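PDB 3K11: putative glycosyl hydrolase from Bacteroides thetaiotaomicron VPI-5482, which has no established substrate but probably hydrolyses glycosidic bonds, its chain belonging to the family 88 glycosyl hydrolases with their six-hairpin helical architecture. Local coordinates for residues 74-79 against 393-398; 310-315 against 358-363; 314-319 against 386-391; 324-329 against 372-377. All blocks are in the same frame, centred on the assembly; numbering follows the deposited sequence.

Contact 1: residues 74-79 against 393-398; sequences RGAFRL and NVYAAH
A buried, largely apolar contact between two loops joins Ala76 and Phe77 to Tyr395 and Ala397, a small example of how the helices of a six-hairpin barrel are tied together through their connections. Segment 74-79 leads from strand 70-72 to helix 82-98, and segment 393-398 links helix 384-388 to helix 400-416. The Phe77 ring presents its edge to a carbonyl, with CE1 3.6 Å from Tyr395 O. Nearer the base of the ring, CD1 lies 4.0 Å from Ala397 CB. Having CG opposite the carbonyl carbon (chi1 -53°) helps turn the ring edge toward the carbonyls of Val394 and Tyr395; the ring also stacks on Trp84. Ala76 CB comes obliquely to the Tyr395 ring, 3.6 Å from CE1. Tyr395 itself is set by an Asx turn, its N donating to Asn393 OD1 over 2.8 Å, inside a type I turn from Asn393 to Ala396. Replacing Phe77 by an alanine would probably open a gap between the loops, taking the ring edge from Tyr395 O and the stacking partner from Trp84. Lacking a direct polar bond between its segments, the contact relies on shape and close packing, while polar bonds within 393-398 hold the receiving surface in form.

Contact 2: residues 310-315 against 358-363; sequences EGFWHQ and WHAVAG. With EDO (1,2-ethanediol), chain C.
Gly311 and Ala360 bring their CA atoms to 5.3 Å, where the loop entering the short strand 313-314 passes the C-terminal part of helix 347-362. The helix is one of those expected to build the six-hairpin barrel of this family, and the contact illustrates how a loop can lie close on a helix when small residues face each other. Gly311 has a positive phi of 93°; a side chain there would press on both Ala360 CB and the preceding carbonyl oxygen, so the close approach depends on its absence. Ala360 carries the contact on the helical side, its CB directed at the loop. On the backbone of the loop, it meets Glu310 O at 3.5 Å. Beside that, the methyl sits over the middle of the Phe312 ring as a CH-pi contact, with Ala360 CB 3.7 Å from the ring centroid and only 9° off the normal. Phe312 gets there with CG beside its own backbone N (chi1 -66°), which, with chi2 at -84°, turns one face of the ring to that methyl. Its far end reaches the helix backbone, CZ lying 3.2 Å from Ala360 O. Leu324, Thr326 and Thr329 also pack on this ring, joining it to the next strand and helix. The polar end of Glu310 turns to other partners: OE2 is hydrogen-bonded to Tyr389 OH of the third subunit, and a 1,2-ethanediol, probably from the crystallisation liquor, donates from its O2 to Glu310 OE1 over 2.7 Å.

Contact 3: residues 314-319 against 386-391; sequences HQLLDC and FYYYRP
At the closing turn of helix 384-388, Tyr387 and Tyr388 pack on Gln315 and Leu316 of the loop joining the two strands of a beta hairpin, 313-314 and 324-325. In Tyr387 the base of the side chain does the touching: CB lies 3.8 Å from Leu316 CD2, while the hydroxyl at the far end is bound by His250. The backbone of the same residue takes the one hydrogen bond between the segments, Gln315 NE2 to Tyr387 O at 2.9 Å. It is fairly straight (162° at the hydrogen), and the acceptor lies almost within the amide plane of Gln315. That glutamine extends CG away from its own N (chi1 167°) and then bends at the next bond, which carries the amide to a carbonyl at the helix end. Tyr388 follows, its side chain crossing Leu316 at about a right angle, with CE1 3.7 Å from Leu316 CD1, which approaches the ring obliquely. Its hydroxyl, hydrogen-bonded to Asp321, comes 3.4 Å from Cys319 CB; Cys319 closes a type I turn that starts at Leu316. Tyr389 leaves the helix and reaches Glu310 of a second subunit. Arg390 returns to the contact with its aliphatic part: the guanidinium group is engaged by Thr378 and Gly377, and CG rests 3.5 Å from Gln315 NE2.

Contact 4: residues 324-329 against 372-377; sequences LETSAT and EGTCVG. With EDO (1,2-ethanediol), chain T.
The N-cap of helix 326-342 is the element on which this contact is built, for the Glu325 carboxylate that caps the helix also grips Cys375 in the loop 372-377. Its two oxygens divide the work. OE1 accepts from Ala328 N at 2.9 Å. OE2 takes three donors: Ser327 N from above the carboxylate plane, Ser327 OG at 2.6 Å on the syn side, and Cys375 N at 2.9 Å on the anti side, this last bond nearly straight at 165°. Running opposite its own N (chi1 -159°) and bending at the next bond, the side chain brings the carboxylate to these donors, and the four bonds on its two oxygens hold its rotation. Exchanging Glu325 for an alanine would probably leave the amides of Ser327, Ala328 and Cys375 and the Ser327 hydroxyl without this acceptor, weakening the hold on the loop at Cys375. Thr326 adds two more bonds across the contact, its N to Gly373 O at 3.0 Å and its OG1 to Glu372 O at 2.7 Å, the latter along a lone pair. Gly373 has positive phi, and a CB on it would clash with Thr326 OG1. Between the polar links, Ser327 CB packs on Thr374 CG2 at 3.8 Å. The Glu372 carboxylate has other partners, Asn366 at OE2 and a 1,2-ethanediol, probably from the crystallisation liquor, at OE1. Around this junction, Arg266 of helix 265-281 bonds to Ser327 OG and to the carbonyls of Cys375 and Val376, while Glu325 pairs through its backbone with Trp313 on strand 313-314.

Contacts 2, 3 and 4 form one cluster around the hairpin of strands 313-314 and 324-325. The centre of contact 4 is 9 Å from that of contact 2 and 10 Å from that of contact 3. Contacts 2 and 3 share His314 and Gln315; contact 4 joins contact 2 through Trp313 O and Glu325 N, 3.0 Å apart, and contact 3 through Pro391 O and Val376 N. The centre of contact 1 is 13 Å from that of contact 4, and the two touch at Asn393 N and Thr374 O, probably hydrogen-bonded. Glu310 of contact 2 binds Tyr389 of the third subunit, whereas Tyr389 of contact 3 binds Glu310 of the second, so one pairing recurs between subunits. The ethanediols at contacts 2 and 4 do not identify an active site.

Contact 1: residues 74-79 against 393-398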
loop_
_atom_site.group_PDB
_atom_site.type_symbol
_atom_site.label_atom_id
_atom_site.label_comp_id
_atom_site.label_asym_id
_atom_site.label_seq_id
_atom_site.Cartn_x
_atom_site.Cartn_y
_atom_site.Cartn_z
ATOM N N ARG A 74 5.630 38.456 23.094
ATOM C CA ARG A 74 5.258 37.443 22.146
ATOM C C ARG A 74 6.304 37.319 21.051
ATOM O O ARG A 74 6.456 38.216 20.241
ATOM C CB ARG A 74 3.913 37.788 21.534
ATOM C CG ARG A 74 2.786 38.016 22.518
ATOM C CD ARG A 74 2.532 36.830 23.282
ATOM N NE ARG A 74 1.222 36.786 23.943
ATOM C CZ ARG A 74 1.006 36.610 25.247
ATOM N NH1 ARG A 74 1.990 36.633 26.141
ATOM N NH2 ARG A 74 -0.229 36.433 25.670
ATOM N N GLY A 75 7.056 36.242 21.062
ATOM C CA GLY A 75 7.936 35.879 19.943
ATOM C C GLY A 75 7.151 34.902 19.088
ATOM O O GLY A 75 5.957 34.762 19.280
ATOM N N ALA A 76 7.794 34.212 18.154
ATOM C CA ALA A 76 7.061 33.282 17.287
ATOM C C ALA A 76 6.581 32.067 18.023
ATOM O O ALA A 76 5.596 31.475 17.617
ATOM C CB ALA A 76 7.934 32.857 16.053
ATOM N N PHE A 77 7.249 31.675 19.119
ATOM C CA PHE A 77 6.883 30.457 19.823
ATOM C C PHE A 77 6.660 30.693 21.311
ATOM O O PHE A 77 7.415 31.455 21.928
ATOM C CB PHE A 77 7.999 29.453 19.668
ATOM C CG PHE A 77 8.383 29.232 18.244
ATOM C CD1 PHE A 77 7.493 28.587 17.384
ATOM C CD2 PHE A 77 9.569 29.763 17.735
ATOM C CE1 PHE A 77 7.803 28.449 16.045
ATOM C CE2 PHE A 77 9.895 29.599 16.411
ATOM C CZ PHE A 77 8.992 28.924 15.560
ATOM N N ARG A 78 5.641 30.025 21.871
ATOM C CA ARG A 78 5.271 30.152 23.297
ATOM C C ARG A 78 6.290 29.399 24.133
ATOM O O ARG A 78 6.750 28.322 23.735
ATOM C CB ARG A 78 3.849 29.597 23.533
ATOM C CG ARG A 78 2.732 30.426 22.914
ATOM C CD ARG A 78 1.381 29.695 22.730
ATOM N NE ARG A 78 1.496 28.647 21.694
ATOM C CZ ARG A 78 1.150 27.354 21.820
ATOM N NH1 ARG A 78 0.571 26.877 22.931
ATOM N NH2 ARG A 78 1.363 26.530 20.799
ATOM N N LEU A 79 6.683 29.985 25.261
ATOM C CA LEU A 79 7.682 29.383 26.149
ATOM C C LEU A 79 7.252 28.146 26.924
ATOM O O LEU A 79 8.109 27.364 27.334
ATOM C CB LEU A 79 8.167 30.416 27.185
ATOM C CG LEU A 79 9.081 31.558 26.729
ATOM C CD1 LEU A 79 9.386 32.582 27.883
ATOM C CD2 LEU A 79 10.407 30.993 26.254
ATOM N N ASN A 393 3.024 24.549 8.414
ATOM C CA ASN A 393 3.438 25.920 8.577
ATOM C C ASN A 393 4.756 25.975 9.329
ATOM O O ASN A 393 4.954 25.199 10.253
ATOM C CB ASN A 393 2.385 26.724 9.344
ATOM C CG ASN A 393 2.597 28.202 9.195
ATOM O OD1 ASN A 393 3.351 28.788 9.949
ATOM N ND2 ASN A 393 2.041 28.788 8.131
ATOM N N VAL A 394 5.652 26.871 8.897
ATOM C CA VAL A 394 6.925 27.100 9.596
ATOM C C VAL A 394 6.768 27.449 11.045
ATOM O O VAL A 394 7.667 27.166 11.860
ATOM C CB VAL A 394 7.762 28.174 8.883
ATOM C CG1 VAL A 394 8.226 27.624 7.495
ATOM C CG2 VAL A 394 6.970 29.497 8.812
ATOM N N TYR A 395 5.645 28.059 11.393
ATOM C CA TYR A 395 5.421 28.403 12.781
ATOM C C TYR A 395 4.761 27.328 13.650
ATOM O O TYR A 395 4.485 27.583 14.820
ATOM C CB TYR A 395 4.627 29.695 12.882
ATOM C CG TYR A 395 5.423 30.860 12.354
ATOM C CD1 TYR A 395 6.583 31.255 13.004
ATOM C CD2 TYR A 395 5.044 31.535 11.191
ATOM C CE1 TYR A 395 7.345 32.292 12.541
ATOM C CE2 TYR A 395 5.820 32.594 10.714
ATOM C CZ TYR A 395 6.970 32.956 11.408
ATOM O OH TYR A 395 7.772 34.023 11.007
ATOM N N ALA A 396 4.450 26.156 13.077
ATOM C CA ALA A 396 4.027 25.006 13.875
ATOM C C ALA A 396 5.205 24.712 14.779
ATOM O O ALA A 396 6.293 24.352 14.289
ATOM C CB ALA A 396 3.747 23.824 12.985
ATOM N N ALA A 397 4.994 24.810 16.087
ATOM C CA ALA A 397 6.099 24.707 17.043
ATOM C C ALA A 397 6.645 23.271 17.181
ATOM O O ALA A 397 7.743 23.024 17.704
ATOM C CB ALA A 397 5.656 25.204 18.397
ATOM N N HIS A 398 5.874 22.320 16.700
ATOM C CA HIS A 398 6.153 20.909 16.881
ATOM C C HIS A 398 7.388 20.458 16.176
ATOM O O HIS A 398 7.876 19.376 16.469
ATOM C CB HIS A 398 5.019 20.069 16.290
ATOM C CG HIS A 398 3.673 20.506 16.728
ATOM N ND1 HIS A 398 3.046 21.601 16.192
ATOM C CD2 HIS A 398 2.844 20.018 17.687
ATOM C CE1 HIS A 398 1.891 21.771 16.812
ATOM N NE2 HIS A 398 1.729 20.798 17.684
#

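Contact 2: residues 310-315 against 358-363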
loop_
_atom_site.group_PDB
_atom_site.type_symbol
_atom_site.label_atom_id
_atom_site.label_comp_id
_atom_site.label_asym_id
_atom_site.label_seq_id
_atom_site.Cartn_x
_atom_site.Cartn_y
_atom_site.Cartn_z
ATOM N N GLU A 310 12.132 9.143 0.194
ATOM C CA GLU A 310 12.693 10.450 0.441
ATOM C C GLU A 310 13.230 10.557 1.861
ATOM O O GLU A 310 13.800 11.592 2.231
ATOM C CB GLU A 310 11.654 11.566 0.220
ATOM C CG GLU A 310 11.093 11.578 -1.201
ATOM C CD GLU A 310 12.192 11.601 -2.245
ATOM O OE1 GLU A 310 13.149 12.411 -2.116
ATOM O OE2 GLU A 310 12.119 10.801 -3.199
ATOM N N GLY A 311 13.051 9.500 2.655
ATOM C CA GLY A 311 13.564 9.485 4.033
ATOM C C GLY A 311 12.540 9.955 5.055
ATOM O O GLY A 311 12.625 9.622 6.212
ATOM N N PHE A 312 11.578 10.743 4.614
ATOM C CA PHE A 312 10.472 11.172 5.456
ATOM C C PHE A 312 9.482 10.020 5.623
ATOM O O PHE A 312 9.427 9.085 4.805
ATOM C CB PHE A 312 9.704 12.308 4.779
ATOM C CG PHE A 312 10.479 13.574 4.619
ATOM C CD1 PHE A 312 10.562 14.489 5.667
ATOM C CD2 PHE A 312 11.118 13.871 3.415
ATOM C CE1 PHE A 312 11.277 15.674 5.511
ATOM C CE2 PHE A 312 11.807 15.059 3.245
ATOM C CZ PHE A 312 11.933 15.938 4.313
ATOM N N TRP A 313 8.640 10.157 6.636
ATOM C CA TRP A 313 7.459 9.341 6.786
ATOM C C TRP A 313 6.201 10.143 6.412
ATOM O O TRP A 313 6.195 11.380 6.385
ATOM C CB TRP A 313 7.374 8.794 8.205
ATOM C CG TRP A 313 8.310 7.681 8.513
ATOM C CD1 TRP A 313 7.991 6.338 8.524
ATOM C CD2 TRP A 313 9.698 7.759 8.852
ATOM N NE1 TRP A 313 9.097 5.591 8.857
ATOM C CE2 TRP A 313 10.149 6.433 9.065
ATOM C CE3 TRP A 313 10.618 8.805 8.992
ATOM C CZ2 TRP A 313 11.452 6.139 9.423
ATOM C CZ3 TRP A 313 11.925 8.506 9.405
ATOM C CH2 TRP A 313 12.325 7.186 9.603
ATOM N N HIS A 314 5.161 9.392 6.036
ATOM C CA HIS A 314 3.890 9.930 5.600
ATOM C C HIS A 314 2.972 10.299 6.789
ATOM O O HIS A 314 2.902 9.562 7.801
ATOM C CB HIS A 314 3.177 8.926 4.713
ATOM C CG HIS A 314 3.864 8.641 3.421
ATOM N ND1 HIS A 314 3.648 9.393 2.279
ATOM C CD2 HIS A 314 4.755 7.673 3.078
ATOM C CE1 HIS A 314 4.381 8.891 1.292
ATOM N NE2 HIS A 314 5.071 7.859 1.747
ATOM N N GLN A 315 2.212 11.387 6.598
ATOM C CA GLN A 315 1.248 11.961 7.579
ATOM C C GLN A 315 0.346 10.888 8.187
ATOM O O GLN A 315 0.124 10.861 9.388
ATOM C CB GLN A 315 0.421 13.024 6.870
ATOM C CG GLN A 315 -0.796 13.538 7.559
ATOM C CD GLN A 315 -0.539 14.474 8.662
ATOM O OE1 GLN A 315 0.561 14.524 9.231
ATOM N NE2 GLN A 315 -1.573 15.236 9.016
ATOM N N TRP A 358 17.672 11.812 8.877
ATOM C CA TRP A 358 18.342 13.070 9.178
ATOM C C TRP A 358 18.597 13.893 7.902
ATOM O O TRP A 358 18.358 15.092 7.890
ATOM C CB TRP A 358 19.653 12.899 10.005
ATOM C CG TRP A 358 20.215 14.296 10.264
ATOM C CD1 TRP A 358 21.175 14.895 9.560
ATOM C CD2 TRP A 358 19.656 15.300 11.114
ATOM N NE1 TRP A 358 21.347 16.178 9.975
ATOM C CE2 TRP A 358 20.398 16.475 10.903
ATOM C CE3 TRP A 358 18.593 15.326 12.015
ATOM C CZ2 TRP A 358 20.179 17.648 11.621
ATOM C CZ3 TRP A 358 18.339 16.504 12.705
ATOM C CH2 TRP A 358 19.108 17.658 12.485
ATOM N N HIS A 359 19.080 13.263 6.838
ATOM C CA HIS A 359 19.265 13.982 5.572
ATOM C C HIS A 359 17.960 14.649 5.142
ATOM O O HIS A 359 17.948 15.813 4.700
ATOM C CB HIS A 359 19.736 13.044 4.464
ATOM C CG HIS A 359 21.200 12.729 4.505
ATOM N ND1 HIS A 359 22.180 13.699 4.428
ATOM C CD2 HIS A 359 21.850 11.546 4.603
ATOM C CE1 HIS A 359 23.370 13.119 4.479
ATOM N NE2 HIS A 359 23.198 11.811 4.563
ATOM N N ALA A 360 16.860 13.912 5.306
ATOM C CA ALA A 360 15.530 14.378 4.934
ATOM C C ALA A 360 15.181 15.633 5.765
ATOM O O ALA A 360 14.874 16.693 5.246
ATOM C CB ALA A 360 14.491 13.284 5.180
ATOM N N VAL A 361 15.296 15.501 7.065
ATOM C CA VAL A 361 14.969 16.584 7.975
ATOM C C VAL A 361 15.871 17.829 7.784
ATOM O O VAL A 361 15.389 18.983 7.782
ATOM C CB VAL A 361 15.062 16.039 9.448
ATOM C CG1 VAL A 361 15.087 17.100 10.443
ATOM C CG2 VAL A 361 13.871 15.065 9.691
ATOM N N ALA A 362 17.174 17.616 7.649
ATOM C CA ALA A 362 18.091 18.724 7.496
ATOM C C ALA A 362 17.741 19.541 6.238
ATOM O O ALA A 362 17.922 20.739 6.209
ATOM C CB ALA A 362 19.546 18.225 7.474
ATOM N N GLY A 363 17.240 18.884 5.214
ATOM C CA GLY A 363 16.758 19.563 4.005
ATOM C C GLY A 363 15.558 20.467 4.200
ATOM O O GLY A 363 15.232 21.255 3.315
HETATM C C1 EDO C . 17.482 11.377 -0.644
HETATM O O1 EDO C . 17.316 12.550 0.166
HETATM C C2 EDO C . 16.195 11.087 -1.363
HETATM O O2 EDO C . 15.860 12.097 -2.357
#

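Contact 3: residues 314-319 against 386-391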
loop_
_atom_site.group_PDB
_atom_site.type_symbol
_atom_site.label_atom_id
_atom_site.label_comp_id
_atom_site.label_asym_id
_atom_site.label_seq_id
_atom_site.Cartn_x
_atom_site.Cartn_y
_atom_site.Cartn_z
ATOM N N HIS A 314 5.161 9.392 6.036
ATOM C CA HIS A 314 3.890 9.930 5.600
ATOM C C HIS A 314 2.972 10.299 6.789
ATOM O O HIS A 314 2.902 9.562 7.801
ATOM C CB HIS A 314 3.177 8.926 4.713
ATOM C CG HIS A 314 3.864 8.641 3.421
ATOM N ND1 HIS A 314 3.648 9.393 2.279
ATOM C CD2 HIS A 314 4.755 7.673 3.078
ATOM C CE1 HIS A 314 4.381 8.891 1.292
ATOM N NE2 HIS A 314 5.071 7.859 1.747
ATOM N N GLN A 315 2.212 11.387 6.598
ATOM C CA GLN A 315 1.248 11.961 7.579
ATOM C C GLN A 315 0.346 10.888 8.187
ATOM O O GLN A 315 0.124 10.861 9.388
ATOM C CB GLN A 315 0.421 13.024 6.870
ATOM C CG GLN A 315 -0.796 13.538 7.559
ATOM C CD GLN A 315 -0.539 14.474 8.662
ATOM O OE1 GLN A 315 0.561 14.524 9.231
ATOM N NE2 GLN A 315 -1.573 15.236 9.016
ATOM N N LEU A 316 -0.205 10.024 7.329
ATOM C CA LEU A 316 -0.796 8.739 7.786
ATOM C C LEU A 316 0.230 7.705 7.342
ATOM O O LEU A 316 0.491 7.542 6.143
ATOM C CB LEU A 316 -2.158 8.454 7.170
ATOM C CG LEU A 316 -3.303 9.351 7.720
ATOM C CD1 LEU A 316 -4.677 8.994 7.081
ATOM C CD2 LEU A 316 -3.375 9.334 9.268
ATOM N N LEU A 317 0.809 6.993 8.305
ATOM C CA LEU A 317 2.040 6.236 8.052
ATOM C C LEU A 317 1.902 5.188 6.994
ATOM O O LEU A 317 2.847 4.956 6.180
ATOM C CB LEU A 317 2.533 5.597 9.316
ATOM C CG LEU A 317 3.149 6.503 10.384
ATOM C CD1 LEU A 317 3.271 5.722 11.715
ATOM C CD2 LEU A 317 4.521 7.085 9.932
ATOM N N ASP A 318 0.705 4.571 6.985
ATOM C CA ASP A 318 0.404 3.450 6.106
ATOM C C ASP A 318 -0.388 3.857 4.883
ATOM O O ASP A 318 -0.996 3.005 4.214
ATOM C CB ASP A 318 -0.327 2.335 6.872
ATOM C CG ASP A 318 -1.611 2.800 7.532
ATOM O OD1 ASP A 318 -1.795 4.035 7.686
ATOM O OD2 ASP A 318 -2.420 1.913 7.918
ATOM N N CYS A 319 -0.341 5.152 4.563
ATOM C CA CYS A 319 -1.023 5.721 3.385
ATOM C C CYS A 319 0.041 6.472 2.596
ATOM O O CYS A 319 0.355 7.625 2.910
ATOM C CB CYS A 319 -2.137 6.678 3.819
ATOM S SG CYS A 319 -3.437 5.804 4.697
ATOM N N PHE A 386 -9.560 14.669 6.857
ATOM C CA PHE A 386 -9.058 15.529 7.920
ATOM C C PHE A 386 -7.537 15.398 8.034
ATOM O O PHE A 386 -6.799 16.394 8.004
ATOM C CB PHE A 386 -9.749 15.162 9.233
ATOM C CG PHE A 386 -9.159 15.837 10.450
ATOM C CD1 PHE A 386 -9.535 17.113 10.789
ATOM C CD2 PHE A 386 -8.207 15.202 11.222
ATOM C CE1 PHE A 386 -9.012 17.722 11.881
ATOM C CE2 PHE A 386 -7.721 15.817 12.363
ATOM C CZ PHE A 386 -8.107 17.084 12.651
ATOM N N TYR A 387 -7.059 14.165 8.093
ATOM C CA TYR A 387 -5.611 13.955 8.298
ATOM C C TYR A 387 -4.804 14.331 7.062
ATOM O O TYR A 387 -3.725 14.908 7.151
ATOM C CB TYR A 387 -5.323 12.526 8.725
ATOM C CG TYR A 387 -5.764 12.209 10.144
ATOM C CD1 TYR A 387 -5.015 12.636 11.235
ATOM C CD2 TYR A 387 -6.947 11.517 10.403
ATOM C CE1 TYR A 387 -5.428 12.391 12.532
ATOM C CE2 TYR A 387 -7.357 11.253 11.705
ATOM C CZ TYR A 387 -6.591 11.682 12.775
ATOM O OH TYR A 387 -6.976 11.421 14.074
ATOM N N TYR A 388 -5.301 13.937 5.910
ATOM C CA TYR A 388 -4.561 14.200 4.661
ATOM C C TYR A 388 -4.362 15.685 4.401
ATOM O O TYR A 388 -3.341 16.066 3.827
ATOM C CB TYR A 388 -5.280 13.595 3.459
ATOM C CG TYR A 388 -5.006 12.163 3.109
ATOM C CD1 TYR A 388 -5.509 11.127 3.890
ATOM C CD2 TYR A 388 -4.386 11.825 1.899
ATOM C CE1 TYR A 388 -5.323 9.810 3.534
ATOM C CE2 TYR A 388 -4.203 10.501 1.531
ATOM C CZ TYR A 388 -4.677 9.496 2.333
ATOM O OH TYR A 388 -4.545 8.192 1.944
ATOM N N TYR A 389 -5.278 16.518 4.892
ATOM C CA TYR A 389 -5.300 17.938 4.550
ATOM C C TYR A 389 -4.895 18.855 5.688
ATOM O O TYR A 389 -4.970 20.067 5.536
ATOM C CB TYR A 389 -6.688 18.360 4.004
ATOM C CG TYR A 389 -6.886 17.965 2.586
ATOM C CD1 TYR A 389 -6.494 18.826 1.552
ATOM C CD2 TYR A 389 -7.431 16.723 2.252
ATOM C CE1 TYR A 389 -6.603 18.447 0.237
ATOM C CE2 TYR A 389 -7.533 16.317 0.925
ATOM C CZ TYR A 389 -7.136 17.203 -0.083
ATOM O OH TYR A 389 -7.301 16.880 -1.413
ATOM N N ARG A 390 -4.358 18.302 6.756
ATOM C CA ARG A 390 -3.850 19.180 7.849
ATOM C C ARG A 390 -2.816 20.129 7.293
ATOM O O ARG A 390 -1.857 19.701 6.642
ATOM C CB ARG A 390 -3.240 18.366 8.976
ATOM C CG ARG A 390 -4.221 17.445 9.750
ATOM C CD ARG A 390 -5.478 18.089 10.232
ATOM N NE ARG A 390 -5.235 19.214 11.140
ATOM C CZ ARG A 390 -5.937 20.352 11.165
ATOM N NH1 ARG A 390 -6.919 20.576 10.316
ATOM N NH2 ARG A 390 -5.608 21.292 12.042
ATOM N N PRO A 391 -2.993 21.430 7.511
ATOM C CA PRO A 391 -1.973 22.378 7.039
ATOM C C PRO A 391 -0.590 22.177 7.605
ATOM O O PRO A 391 -0.464 21.622 8.694
ATOM C CB PRO A 391 -2.497 23.724 7.544
ATOM C CG PRO A 391 -3.993 23.529 7.583
ATOM C CD PRO A 391 -4.160 22.121 8.098
#

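Contact 4: residues 324-329 against 372-377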
loop_
_atom_site.group_PDB
_atom_site.type_symbol
_atom_site.label_atom_id
_atom_site.label_comp_id
_atom_site.label_asym_id
_atom_site.label_seq_id
_atom_site.Cartn_x
_atom_site.Cartn_y
_atom_site.Cartn_z
ATOM N N LEU A 324 4.392 13.925 3.046
ATOM C CA LEU A 324 5.562 13.652 3.860
ATOM C C LEU A 324 5.666 14.741 4.922
ATOM O O LEU A 324 5.731 15.927 4.596
ATOM C CB LEU A 324 6.811 13.636 2.994
ATOM C CG LEU A 324 6.834 12.541 1.902
ATOM C CD1 LEU A 324 8.099 12.623 0.991
ATOM C CD2 LEU A 324 6.680 11.133 2.549
ATOM N N GLU A 325 5.776 14.345 6.171
ATOM C CA GLU A 325 5.721 15.297 7.310
ATOM C C GLU A 325 6.985 15.308 8.143
ATOM O O GLU A 325 7.527 14.267 8.531
ATOM C CB GLU A 325 4.482 14.949 8.131
ATOM C CG GLU A 325 3.963 16.075 9.032
ATOM C CD GLU A 325 4.713 16.156 10.355
ATOM O OE1 GLU A 325 4.967 15.051 10.916
ATOM O OE2 GLU A 325 4.987 17.285 10.859
ATOM N N THR A 326 7.439 16.509 8.427
ATOM C CA THR A 326 8.763 16.712 8.990
ATOM C C THR A 326 8.867 16.400 10.469
ATOM O O THR A 326 9.859 15.795 10.899
ATOM C CB THR A 326 9.188 18.167 8.743
ATOM O OG1 THR A 326 9.202 18.428 7.327
ATOM C CG2 THR A 326 10.602 18.459 9.369
ATOM N N SER A 327 7.901 16.868 11.279
ATOM C CA SER A 327 8.066 16.708 12.726
ATOM C C SER A 327 8.104 15.227 13.138
ATOM O O SER A 327 8.957 14.814 13.910
ATOM C CB SER A 327 7.022 17.466 13.537
ATOM O OG SER A 327 5.695 17.021 13.311
ATOM N N ALA A 328 7.221 14.420 12.588
ATOM C CA ALA A 328 7.227 13.001 12.881
ATOM C C ALA A 328 8.526 12.368 12.451
ATOM O O ALA A 328 9.101 11.543 13.162
ATOM C CB ALA A 328 6.075 12.300 12.165
ATOM N N THR A 329 8.996 12.749 11.271
ATOM C CA THR A 329 10.247 12.240 10.746
ATOM C C THR A 329 11.381 12.510 11.702
ATOM O O THR A 329 12.176 11.597 12.021
ATOM C CB THR A 329 10.546 12.830 9.348
ATOM O OG1 THR A 329 9.498 12.445 8.440
ATOM C CG2 THR A 329 11.896 12.340 8.821
ATOM N N GLU A 372 10.569 23.585 7.939
ATOM C CA GLU A 372 9.460 23.497 6.975
ATOM C C GLU A 372 8.814 22.118 6.934
ATOM O O GLU A 372 9.437 21.109 7.263
ATOM C CB GLU A 372 9.949 23.856 5.567
ATOM C CG GLU A 372 10.573 25.271 5.489
ATOM C CD GLU A 372 10.932 25.746 4.073
ATOM O OE1 GLU A 372 10.812 24.984 3.067
ATOM O OE2 GLU A 372 11.300 26.948 3.963
ATOM N N GLY A 373 7.570 22.081 6.452
ATOM C CA GLY A 373 6.847 20.823 6.273
ATOM C C GLY A 373 6.265 20.187 7.536
ATOM O O GLY A 373 5.941 18.983 7.507
ATOM N N THR A 374 6.078 20.976 8.595
ATOM C CA THR A 374 5.513 20.479 9.842
ATOM C C THR A 374 3.999 20.675 9.878
ATOM O O THR A 374 3.512 21.782 9.690
ATOM C CB THR A 374 6.082 21.191 11.048
ATOM O OG1 THR A 374 7.496 20.947 11.112
ATOM C CG2 THR A 374 5.420 20.714 12.352
ATOM N N CYS A 375 3.284 19.593 10.179
ATOM C CA CYS A 375 1.829 19.574 10.369
ATOM C C CYS A 375 1.449 20.451 11.579
ATOM O O CYS A 375 2.055 20.363 12.645
ATOM C CB CYS A 375 1.365 18.118 10.625
ATOM S SG CYS A 375 -0.385 17.950 10.966
ATOM N N VAL A 376 0.462 21.311 11.401
ATOM C CA VAL A 376 0.007 22.187 12.484
ATOM C C VAL A 376 -0.734 21.407 13.589
ATOM O O VAL A 376 -0.944 20.206 13.480
ATOM C CB VAL A 376 -0.899 23.324 11.930
ATOM C CG1 VAL A 376 -0.080 24.227 10.961
ATOM C CG2 VAL A 376 -2.189 22.731 11.315
ATOM N N GLY A 377 -1.126 22.091 14.661
ATOM C CA GLY A 377 -1.842 21.422 15.754
ATOM C C GLY A 377 -3.019 20.680 15.149
ATOM O O GLY A 377 -3.718 21.235 14.299
HETATM C C1 EDO T . 14.264 24.141 3.355
HETATM O O1 EDO T . 13.162 23.438 2.711
HETATM C C2 EDO T . 15.042 25.015 2.370
HETATM O O2 EDO T . 14.274 26.183 1.969
#